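Acetyltransferase (Brucella abortus str. 2308 A, PDB 4ZBG) binds acetyl-CoA and, as a member of the GNAT family, probably transfers its acetyl group to an amine of an acceptor substrate. Local coordinates at residues V25-F30 with P88-P93; E80-Y84 with A154-P160; G101-R106 with Y128-F132. All blocks are in the same frame, centred on the assembly; numbering follows the deposited sequence. Where two conformers were deposited one is given.

Contact 1: V25-F30 with P88-P93; sequences VTEAAF and PVSVLP. With ACO (acetyl coenzyme *a), chain B.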
# COMPACT_ATOMS: atom_id res chain seq x y z
N VAL A 25 -8.77 7.54 -7.90
CA VAL A 25 -8.18 8.16 -6.72
C VAL A 25 -6.65 8.11 -6.78
O VAL A 25 -5.97 9.10 -6.50
CB VAL A 25 -8.72 7.49 -5.44
CG1 VAL A 25 -7.96 7.98 -4.24
CG2 VAL A 25 -10.22 7.79 -5.30
N THR A 26 -6.12 6.95 -7.15
CA THR A 26 -4.69 6.77 -7.25
C THR A 26 -4.11 7.77 -8.25
O THR A 26 -3.13 8.46 -7.98
CB THR A 26 -4.36 5.33 -7.71
OG1 THR A 26 -4.88 4.41 -6.76
CG2 THR A 26 -2.88 5.11 -7.84
N GLU A 27 -4.74 7.86 -9.42
CA GLU A 27 -4.21 8.73 -10.45
C GLU A 27 -4.33 10.20 -10.07
O GLU A 27 -3.44 10.99 -10.39
CB GLU A 27 -4.83 8.41 -11.81
CG GLU A 27 -4.33 7.04 -12.29
CD GLU A 27 -4.89 6.57 -13.60
OE1 GLU A 27 -5.87 7.14 -14.11
OE2 GLU A 27 -4.34 5.59 -14.13
N ALA A 28 -5.39 10.56 -9.35
CA ALA A 28 -5.53 11.94 -8.86
C ALA A 28 -4.43 12.26 -7.85
O ALA A 28 -3.84 13.34 -7.88
CB ALA A 28 -6.89 12.15 -8.24
N ALA A 29 -4.15 11.32 -6.96
CA ALA A 29 -3.13 11.54 -5.93
C ALA A 29 -1.74 11.71 -6.54
O ALA A 29 -0.94 12.54 -6.07
CB ALA A 29 -3.14 10.39 -4.93
N PHE A 30 -1.42 10.93 -7.57
CA PHE A 30 -0.07 10.94 -8.14
C PHE A 30 0.10 11.93 -9.29
O PHE A 30 1.21 12.19 -9.71
CB PHE A 30 0.33 9.53 -8.58
CG PHE A 30 0.76 8.66 -7.43
CD1 PHE A 30 2.07 8.68 -6.98
CD2 PHE A 30 -0.16 7.88 -6.75
CE1 PHE A 30 2.47 7.91 -5.91
CE2 PHE A 30 0.23 7.10 -5.67
CZ PHE A 30 1.55 7.11 -5.25
N PRO A 88 1.20 1.33 -4.04
CA PRO A 88 0.98 2.72 -3.61
C PRO A 88 -0.03 2.85 -2.47
O PRO A 88 -0.85 1.97 -2.25
CB PRO A 88 0.40 3.38 -4.86
CG PRO A 88 -0.28 2.27 -5.56
CD PRO A 88 0.60 1.06 -5.36
N VAL A 89 0.08 3.97 -1.76
CA VAL A 89 -0.99 4.46 -0.90
C VAL A 89 -1.36 5.84 -1.44
O VAL A 89 -0.47 6.63 -1.79
CB VAL A 89 -0.57 4.48 0.60
CG1 VAL A 89 0.71 5.28 0.85
CG2 VAL A 89 -1.72 4.99 1.46
N SER A 90 -2.66 6.11 -1.51
CA SER A 90 -3.17 7.29 -2.19
C SER A 90 -4.37 7.83 -1.45
O SER A 90 -5.25 7.06 -1.07
CB SER A 90 -3.66 6.92 -3.60
OG SER A 90 -2.67 6.25 -4.35
N VAL A 91 -4.43 9.14 -1.27
CA VAL A 91 -5.60 9.79 -0.69
C VAL A 91 -5.97 10.95 -1.60
O VAL A 91 -5.09 11.64 -2.10
CB VAL A 91 -5.34 10.25 0.77
CG1 VAL A 91 -6.49 11.13 1.30
CG2 VAL A 91 -5.12 9.04 1.67
N LEU A 92 -7.27 11.16 -1.84
CA LEU A 92 -7.70 12.29 -2.65
C LEU A 92 -7.03 13.56 -2.13
O LEU A 92 -7.07 13.81 -0.93
CB LEU A 92 -9.21 12.47 -2.55
CG LEU A 92 -10.08 11.52 -3.36
CD1 LEU A 92 -11.55 11.77 -3.06
CD2 LEU A 92 -9.80 11.67 -4.85
N PRO A 93 -6.44 14.35 -3.04
CA PRO A 93 -5.73 15.55 -2.58
C PRO A 93 -6.52 16.41 -1.59
O PRO A 93 -5.95 16.85 -0.58
CB PRO A 93 -5.45 16.28 -3.89
CG PRO A 93 -5.15 15.14 -4.83
CD PRO A 93 -6.15 14.05 -4.45
N1A ACO B . -3.44 17.66 12.61
C2A ACO B . -2.19 17.96 12.26
N3A ACO B . -1.55 17.28 11.33
C4A ACO B . -2.14 16.25 10.71
C5A ACO B . -3.43 15.90 11.05
C6A ACO B . -4.08 16.66 12.04
N6A ACO B . -5.44 16.34 12.43
N7A ACO B . -3.78 14.85 10.29
C8A ACO B . -2.74 14.56 9.53
N9A ACO B . -1.74 15.39 9.76
C1B ACO B . -0.42 15.38 9.11
C2B ACO B . 0.31 14.28 9.34
O2B ACO B . 1.03 14.32 10.59
C3B ACO B . 1.35 14.24 8.04
O3B ACO B . 2.38 15.24 8.19
P3B ACO B . 3.89 14.90 8.76
O7A ACO B . 4.64 16.21 8.70
O8A ACO B . 4.52 13.86 7.87
O9A ACO B . 3.74 14.40 10.18
C4B ACO B . 0.57 14.54 6.99
O4B ACO B . -0.67 15.32 7.58
C5B ACO B . -0.04 13.36 6.21
O5B ACO B . -0.51 12.39 7.12
P1A ACO B . -1.96 11.64 6.90
O1A ACO B . -3.11 12.59 7.03
O2A ACO B . -1.95 10.44 7.80
O3A ACO B . -1.87 11.06 5.40
P2A ACO B . -2.73 11.52 4.11
O4A ACO B . -4.16 11.12 4.27
O5A ACO B . -2.44 12.96 3.76
O6A ACO B . -2.08 10.52 3.02
CBP ACO B . -0.40 10.19 1.35
CCP ACO B . -0.68 10.49 2.83
CDP ACO B . 1.11 10.05 1.18
CEP ACO B . -1.11 8.89 0.99
CAP ACO B . -0.94 11.34 0.51
OAP ACO B . -0.16 12.49 0.76
C9P ACO B . -0.93 11.07 -1.00
O9P ACO B . -1.79 10.45 -1.55
N8P ACO B . 0.17 11.64 -1.71
C7P ACO B . 0.31 11.50 -3.15
C6P ACO B . 0.65 10.06 -3.53
C5P ACO B . 1.88 9.57 -2.80
O5P ACO B . 2.91 10.16 -2.83
N4P ACO B . 1.74 8.34 -2.07
C3P ACO B . 2.87 7.80 -1.35
C2P ACO B . 3.83 7.09 -2.29
S1P ACO B . 5.09 6.22 -1.31
C ACO B . 4.29 4.67 -0.85
O ACO B . 3.23 4.38 -1.30
CH3 ACO B . 5.04 3.79 0.13
O HOH W 1 -3.31 3.64 -4.53

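Contact 2: E80-Y84 with A154-P160; sequences EKGWY and AFGPDMP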
# COMPACT_ATOMS: atom_id res chain seq x y z
N GLU A 80 10.35 -16.45 -1.24
CA GLU A 80 9.15 -16.02 -0.54
C GLU A 80 9.33 -16.29 0.95
O GLU A 80 9.46 -17.44 1.38
CB GLU A 80 7.95 -16.78 -1.10
CG GLU A 80 7.79 -16.59 -2.61
CD GLU A 80 6.69 -17.45 -3.22
OE1 GLU A 80 6.39 -18.53 -2.66
OE2 GLU A 80 6.14 -17.05 -4.27
N LYS A 81 9.38 -15.22 1.73
CA LYS A 81 9.71 -15.31 3.15
C LYS A 81 8.69 -14.59 4.02
O LYS A 81 8.98 -14.26 5.17
CB LYS A 81 11.11 -14.74 3.39
CG LYS A 81 12.19 -15.37 2.50
CD LYS A 81 13.60 -14.89 2.86
CE LYS A 81 14.08 -15.44 4.19
NZ LYS A 81 14.11 -16.93 4.26
N GLY A 82 7.51 -14.33 3.49
CA GLY A 82 6.46 -13.70 4.27
C GLY A 82 6.59 -12.19 4.38
O GLY A 82 6.01 -11.58 5.27
N TRP A 83 7.35 -11.60 3.47
CA TRP A 83 7.54 -10.15 3.43
C TRP A 83 6.75 -9.51 2.30
O TRP A 83 6.60 -10.10 1.21
CB TRP A 83 9.03 -9.80 3.34
CG TRP A 83 9.70 -9.91 4.67
CD1 TRP A 83 10.05 -11.06 5.33
CD2 TRP A 83 10.05 -8.83 5.54
NE1 TRP A 83 10.60 -10.76 6.55
CE2 TRP A 83 10.61 -9.39 6.70
CE3 TRP A 83 9.94 -7.44 5.45
CZ2 TRP A 83 11.06 -8.61 7.77
CZ3 TRP A 83 10.39 -6.66 6.50
CH2 TRP A 83 10.95 -7.25 7.65
N TYR A 84 6.25 -8.31 2.56
CA TYR A 84 5.38 -7.60 1.64
C TYR A 84 5.90 -6.20 1.43
O TYR A 84 6.66 -5.67 2.24
CB TYR A 84 3.93 -7.60 2.18
CG TYR A 84 3.39 -9.01 2.26
CD1 TYR A 84 3.63 -9.80 3.38
CD2 TYR A 84 2.71 -9.58 1.19
CE1 TYR A 84 3.18 -11.11 3.44
CE2 TYR A 84 2.25 -10.88 1.24
CZ TYR A 84 2.49 -11.64 2.37
OH TYR A 84 2.04 -12.94 2.43
N ALA A 154 9.55 -5.14 10.83
CA ALA A 154 9.56 -6.58 11.04
C ALA A 154 8.48 -6.95 12.05
O ALA A 154 8.34 -6.29 13.08
CB ALA A 154 10.93 -7.03 11.56
N PHE A 155 7.72 -8.00 11.76
CA PHE A 155 6.70 -8.47 12.70
C PHE A 155 7.26 -9.51 13.67
O PHE A 155 6.67 -9.76 14.72
CB PHE A 155 5.48 -9.00 11.94
CG PHE A 155 4.80 -7.96 11.10
CD1 PHE A 155 4.69 -6.65 11.56
CD2 PHE A 155 4.29 -8.27 9.85
CE1 PHE A 155 4.06 -5.68 10.78
CE2 PHE A 155 3.66 -7.31 9.08
CZ PHE A 155 3.55 -6.01 9.55
N GLY A 156 8.39 -10.09 13.30
CA GLY A 156 9.14 -10.99 14.16
C GLY A 156 10.61 -10.65 14.06
O GLY A 156 11.01 -9.51 14.34
N PRO A 157 11.44 -11.62 13.64
CA PRO A 157 12.87 -11.36 13.43
C PRO A 157 13.11 -10.29 12.38
O PRO A 157 12.25 -10.04 11.52
CB PRO A 157 13.39 -12.71 12.93
CG PRO A 157 12.43 -13.71 13.45
CD PRO A 157 11.09 -13.03 13.42
N ASP A 158 14.28 -9.65 12.44
CA ASP A 158 14.61 -8.59 11.50
C ASP A 158 14.66 -9.11 10.08
O ASP A 158 14.81 -10.32 9.85
CB ASP A 158 15.94 -7.92 11.86
CG ASP A 158 15.81 -7.02 13.08
OD1 ASP A 158 15.03 -6.05 13.03
OD2 ASP A 158 16.50 -7.29 14.09
N MET A 159 14.53 -8.20 9.12
CA MET A 159 14.45 -8.57 7.73
C MET A 159 15.67 -9.37 7.30
O MET A 159 16.80 -8.93 7.51
CB MET A 159 14.33 -7.33 6.86
CG MET A 159 13.89 -7.65 5.46
SD MET A 159 13.76 -6.17 4.46
CE MET A 159 13.39 -6.92 2.89
N PRO A 160 15.44 -10.55 6.72
CA PRO A 160 16.56 -11.36 6.24
C PRO A 160 17.27 -10.66 5.10
O PRO A 160 16.68 -9.86 4.38
CB PRO A 160 15.87 -12.64 5.75
CG PRO A 160 14.49 -12.21 5.43
CD PRO A 160 14.14 -11.18 6.44

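Contact 3: G101-R106 with Y128-F132; sequences GGKLIR and YYRRF. With ACO (acetyl coenzyme *a), chain B.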
# COMPACT_ATOMS: atom_id res chain seq x y z
N GLY A 101 -4.60 8.55 5.35
CA GLY A 101 -3.49 7.71 4.97
C GLY A 101 -2.98 6.91 6.15
O GLY A 101 -2.73 5.71 6.03
N GLY A 102 -2.82 7.57 7.29
CA GLY A 102 -2.34 6.89 8.48
C GLY A 102 -3.27 5.77 8.91
O GLY A 102 -2.82 4.71 9.35
N LYS A 103 -4.57 6.01 8.83
CA LYS A 103 -5.54 4.97 9.18
C LYS A 103 -5.47 3.78 8.23
O LYS A 103 -5.52 2.63 8.67
CB LYS A 103 -6.97 5.53 9.28
CG LYS A 103 -7.16 6.41 10.49
CD LYS A 103 -8.51 7.10 10.45
CE LYS A 103 -8.68 8.07 11.61
NZ LYS A 103 -9.77 9.03 11.35
N LEU A 104 -5.34 4.05 6.93
CA LEU A 104 -5.20 2.98 5.94
C LEU A 104 -3.95 2.16 6.18
O LEU A 104 -3.97 0.93 6.11
CB LEU A 104 -5.16 3.57 4.53
CG LEU A 104 -6.52 4.00 3.98
CD1 LEU A 104 -6.33 4.86 2.75
CD2 LEU A 104 -7.36 2.77 3.66
N ILE A 105 -2.85 2.84 6.47
CA ILE A 105 -1.58 2.16 6.69
C ILE A 105 -1.65 1.29 7.94
O ILE A 105 -1.27 0.12 7.91
CB ILE A 105 -0.40 3.15 6.73
CG1 ILE A 105 -0.21 3.81 5.36
CG2 ILE A 105 0.86 2.45 7.21
CD1 ILE A 105 0.62 5.07 5.40
N ARG A 106 -2.13 1.86 9.05
CA ARG A 106 -2.20 1.10 10.29
C ARG A 106 -3.11 -0.12 10.14
O ARG A 106 -2.79 -1.21 10.61
CB ARG A 106 -2.64 1.98 11.46
CG ARG A 106 -1.58 2.96 11.92
CD ARG A 106 -1.91 3.58 13.26
NE ARG A 106 -0.93 4.61 13.62
CZ ARG A 106 -0.99 5.86 13.18
NH1 ARG A 106 -1.96 6.23 12.36
NH2 ARG A 106 -0.07 6.74 13.55
N TYR A 128 7.79 10.12 7.78
CA TYR A 128 6.37 9.86 7.99
C TYR A 128 6.08 8.45 8.50
O TYR A 128 5.27 8.28 9.42
CB TYR A 128 5.59 10.11 6.69
CG TYR A 128 4.13 9.75 6.77
CD1 TYR A 128 3.23 10.51 7.51
CD2 TYR A 128 3.64 8.64 6.09
CE1 TYR A 128 1.89 10.17 7.58
CE2 TYR A 128 2.30 8.30 6.15
CZ TYR A 128 1.43 9.06 6.89
OH TYR A 128 0.10 8.70 6.93
N TYR A 129 6.75 7.46 7.93
CA TYR A 129 6.41 6.07 8.22
C TYR A 129 6.97 5.57 9.55
O TYR A 129 6.65 4.47 9.99
CB TYR A 129 6.82 5.17 7.05
CG TYR A 129 6.16 5.58 5.75
CD1 TYR A 129 4.89 5.13 5.43
CD2 TYR A 129 6.79 6.45 4.86
CE1 TYR A 129 4.27 5.50 4.24
CE2 TYR A 129 6.19 6.83 3.67
CZ TYR A 129 4.92 6.36 3.37
OH TYR A 129 4.31 6.73 2.18
N ARG A 130 7.76 6.40 10.23
CA ARG A 130 8.27 6.03 11.55
C ARG A 130 7.13 5.80 12.54
O ARG A 130 7.28 5.01 13.47
CB ARG A 130 9.22 7.10 12.08
CG ARG A 130 10.52 7.19 11.31
CD ARG A 130 11.36 8.36 11.80
NE ARG A 130 11.58 8.32 13.25
CZ ARG A 130 12.62 7.73 13.83
NH1 ARG A 130 12.74 7.75 15.16
NH2 ARG A 130 13.55 7.12 13.10
N ARG A 131 6.00 6.48 12.34
CA ARG A 131 4.88 6.36 13.27
C ARG A 131 4.24 4.98 13.23
O ARG A 131 3.47 4.63 14.12
CB ARG A 131 3.83 7.45 13.00
CG ARG A 131 3.02 7.24 11.72
CD ARG A 131 2.31 8.52 11.29
NE ARG A 131 3.29 9.56 11.02
CZ ARG A 131 3.04 10.87 10.98
NH1 ARG A 131 1.81 11.34 11.13
NH2 ARG A 131 4.05 11.71 10.78
N PHE A 132 4.55 4.19 12.20
CA PHE A 132 4.04 2.83 12.09
C PHE A 132 5.12 1.81 12.44
O PHE A 132 4.93 0.61 12.26
CB PHE A 132 3.52 2.55 10.68
CG PHE A 132 2.75 3.70 10.08
CD1 PHE A 132 1.48 4.01 10.52
CD2 PHE A 132 3.31 4.47 9.06
CE1 PHE A 132 0.77 5.07 9.97
CE2 PHE A 132 2.62 5.53 8.51
CZ PHE A 132 1.34 5.84 8.97
N1A ACO B . -3.44 17.66 12.61
C2A ACO B . -2.19 17.96 12.26
N3A ACO B . -1.55 17.28 11.33
C4A ACO B . -2.14 16.25 10.71
C5A ACO B . -3.43 15.90 11.05
C6A ACO B . -4.08 16.66 12.04
N6A ACO B . -5.44 16.34 12.43
N7A ACO B . -3.78 14.85 10.29
C8A ACO B . -2.74 14.56 9.53
N9A ACO B . -1.74 15.39 9.76
C1B ACO B . -0.42 15.38 9.11
C2B ACO B . 0.31 14.28 9.34
O2B ACO B . 1.03 14.32 10.59
C3B ACO B . 1.35 14.24 8.04
O3B ACO B . 2.38 15.24 8.19
P3B ACO B . 3.89 14.90 8.76
O7A ACO B . 4.64 16.21 8.70
O8A ACO B . 4.52 13.86 7.87
O9A ACO B . 3.74 14.40 10.18
C4B ACO B . 0.57 14.54 6.99
O4B ACO B . -0.67 15.32 7.58
C5B ACO B . -0.04 13.36 6.21
O5B ACO B . -0.51 12.39 7.12
P1A ACO B . -1.96 11.64 6.90
O1A ACO B . -3.11 12.59 7.03
O2A ACO B . -1.95 10.44 7.80
O3A ACO B . -1.87 11.06 5.40
P2A ACO B . -2.73 11.52 4.11
O4A ACO B . -4.16 11.12 4.27
O5A ACO B . -2.44 12.96 3.76
O6A ACO B . -2.08 10.52 3.02
CBP ACO B . -0.40 10.19 1.35
CCP ACO B . -0.68 10.49 2.83
CDP ACO B . 1.11 10.05 1.18
CEP ACO B . -1.11 8.89 0.99
CAP ACO B . -0.94 11.34 0.51
OAP ACO B . -0.16 12.49 0.76
C9P ACO B . -0.93 11.07 -1.00
O9P ACO B . -1.79 10.45 -1.55
N8P ACO B . 0.17 11.64 -1.71
C7P ACO B . 0.31 11.50 -3.15
C6P ACO B . 0.65 10.06 -3.53
C5P ACO B . 1.88 9.57 -2.80
O5P ACO B . 2.91 10.16 -2.83
N4P ACO B . 1.74 8.34 -2.07
C3P ACO B . 2.87 7.80 -1.35
C2P ACO B . 3.83 7.09 -2.29
S1P ACO B . 5.09 6.22 -1.31
C ACO B . 4.29 4.67 -0.85
O ACO B . 3.23 4.38 -1.30
CH3 ACO B . 5.04 3.79 0.13
O HOH W 2 1.44 6.14 15.92
O HOH W 3 1.47 2.79 14.51

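Contact 1: V25-F30 with P88-P93
Val25 CG2 meets Leu92 CD2 at 3.9 Å, the two side chains lying about perpendicular, where the last turns of helix 19-30 pass the end of strand 83-91; the axes of the short segments 25-30 and 88-91 cross at 84°. Most of the join is apolar in this way. Ala29 CB touches both Ser90 CB and Val91 O, and the Pro93 ring closes the end of the contact against Ala28. At the other end Phe30 CE2 packs obliquely on Pro88 CB at 3.8 Å.

The polar part is slight, and no direct hydrogen bond crosses. Ser90 OG, turned anti to its own carbonyl carbon, lies at the edge of the Phe30 ring, 3.3 Å from CE2. A water spans the gap, giving a proton to Thr26 OG1 (2.8 Å) and also bonding to Ser90 OG; Thr26 OG1 is bonded to Ile22 O in the helix as well.

Both segments meet acetyl-CoA. Val89 O accepts a hydrogen bond from N4P of the cofactor at 2.8 Å, with an N-H...O angle of 164°, and Val91 N donates to O9P at 3.0 Å. The thioester O takes a more bent bond from Val89 N (3.2 Å, 142°). Phe30 lays one face against the pantetheine, C6P standing 3.5 Å above the ring centre. Alternate residues of the strand thus bond the pantetheine through their backbone much as a further strand would, while Ala29 and Phe30 of the helix cover it. This pairing of pantetheine with a central strand is characteristic of the acetyl-CoA site of the GNAT fold.

Contact 2: E80-Y84 with A154-P160
Met159 lies across one face of the Trp83 indole, and this overlap organises the join between Glu80-Tyr84 and the loop Ala154-Pro160. Met159 CG is 3.6 Å from the centroid of the six-membered ring and only 7° off its normal, a CH-pi contact. Because chi1 (-165°) sets CG opposite the backbone N and the chain runs on extended, SD follows over the same ring at 4.3 Å from the centroid, 24° off the normal: a Met-aromatic contact. The start of the residue is equally close, with Met159 CA 3.4 Å from Trp83 CZ2.

Three further residues of the loop meet the indole. Pro160 CD approaches obliquely, 3.6 Å from Trp83 NE1, and Ala154 CB comes to 3.9 Å from CH2. Pro157 O lies near the ring plane at the edge, 4.2 Å from CZ2. Farther out, Lys81 and Pro160 run past each other in opposite directions; the lysine chain bends at its last two torsions, and its CE touches Pro160 CG at 3.5 Å, a tight carbon pair. No hydrogen bond links the segments, so the contact between them is apolar and aromatic.

In the fold, the contact joins the start of strand 83-91 to the loop leaving strand 151-154. Val74 and Ile76 of strand 64-76 and Val121 of strand 119-122 also touch Trp83, placing the indole between the sheet and the loop, while Arg118 bonds through its backbone to both Gly82 and Phe155.

Contact 3: G101-R106 with Y128-F132
The pyrophosphate site of the GNAT fold brings these segments together: the first turns of helix 100-114, where Gly101 and Gly102 present backbone N-H groups to the cofactor, and the 3-10 segment Tyr128-Phe132. Gly101 N donates to acetyl-CoA O4A at 2.8 Å. Oxygen O2A of the other phosphate is gripped from both segments, by Gly102 N and by Tyr128 OH, the hydroxyl bond being 2.8 Å long. The hydroxyl and Gly102 N lie near each other, both on this acceptor, and are not bonded to each other. Gly97 N and Gly99 N, just before the helix, also bond the cofactor.

On the outer side, in the one of two deposited conformers given for Arg106, its CG meets the Phe132 edge and CE1 of that ring lies over one face of the guanidinium. In that conformer two waters bridge to Arg131 O, one from Arg106 NE and the other from NH2, a link that remains tentative.

Arg131 turns its polar end to the ribose and its phosphate: NH2 donates to the phosphate oxygen O9A at 2.8 Å and NH1 to the ribose hydroxyl oxygen O2B. Its NE makes a bent bond (138°) to Tyr128 O, on a lone pair in the carbonyl plane, with the oxygen tilted 29° from the guanidinium plane. Tyr128 CD1 stands over the middle of one guanidinium face; together these fix the rotation of the group.

Beneath the phosphates the contact is apolar. Ile105 CD1 reaches the edge of the Tyr128 ring at CE2 and touches Tyr129 CE1. Arg131 CG covers one face of the Phe132 ring, and on the opposite face Ile105 sets CG2 over the centre, 3.5 Å from the centroid and 4° off the normal, a nearly vertical CH-pi contact.

How the contacts relate
Contacts 1 and 3 build successive parts of one cofactor site, their centres 15 Å apart: the first lines the pantetheine and thioester, the second takes the diphosphate and the ribose phosphate. They touch directly, Val91 CG2 lying 3.7 Å from Gly101 N, and Val89 CG1 lies near Tyr129 OH, whose oxygen is 3.6 Å from S1P of acetyl-CoA. Contact 2 stands apart from the pocket, the Trp83 side chain being about 13 Å, at the nearest atoms, from acetyl-CoA. It shares strand 83-91 with contact 1, yet their centres are 27 Å apart; contact 3 is nested within the chain loop that contact 2 closes.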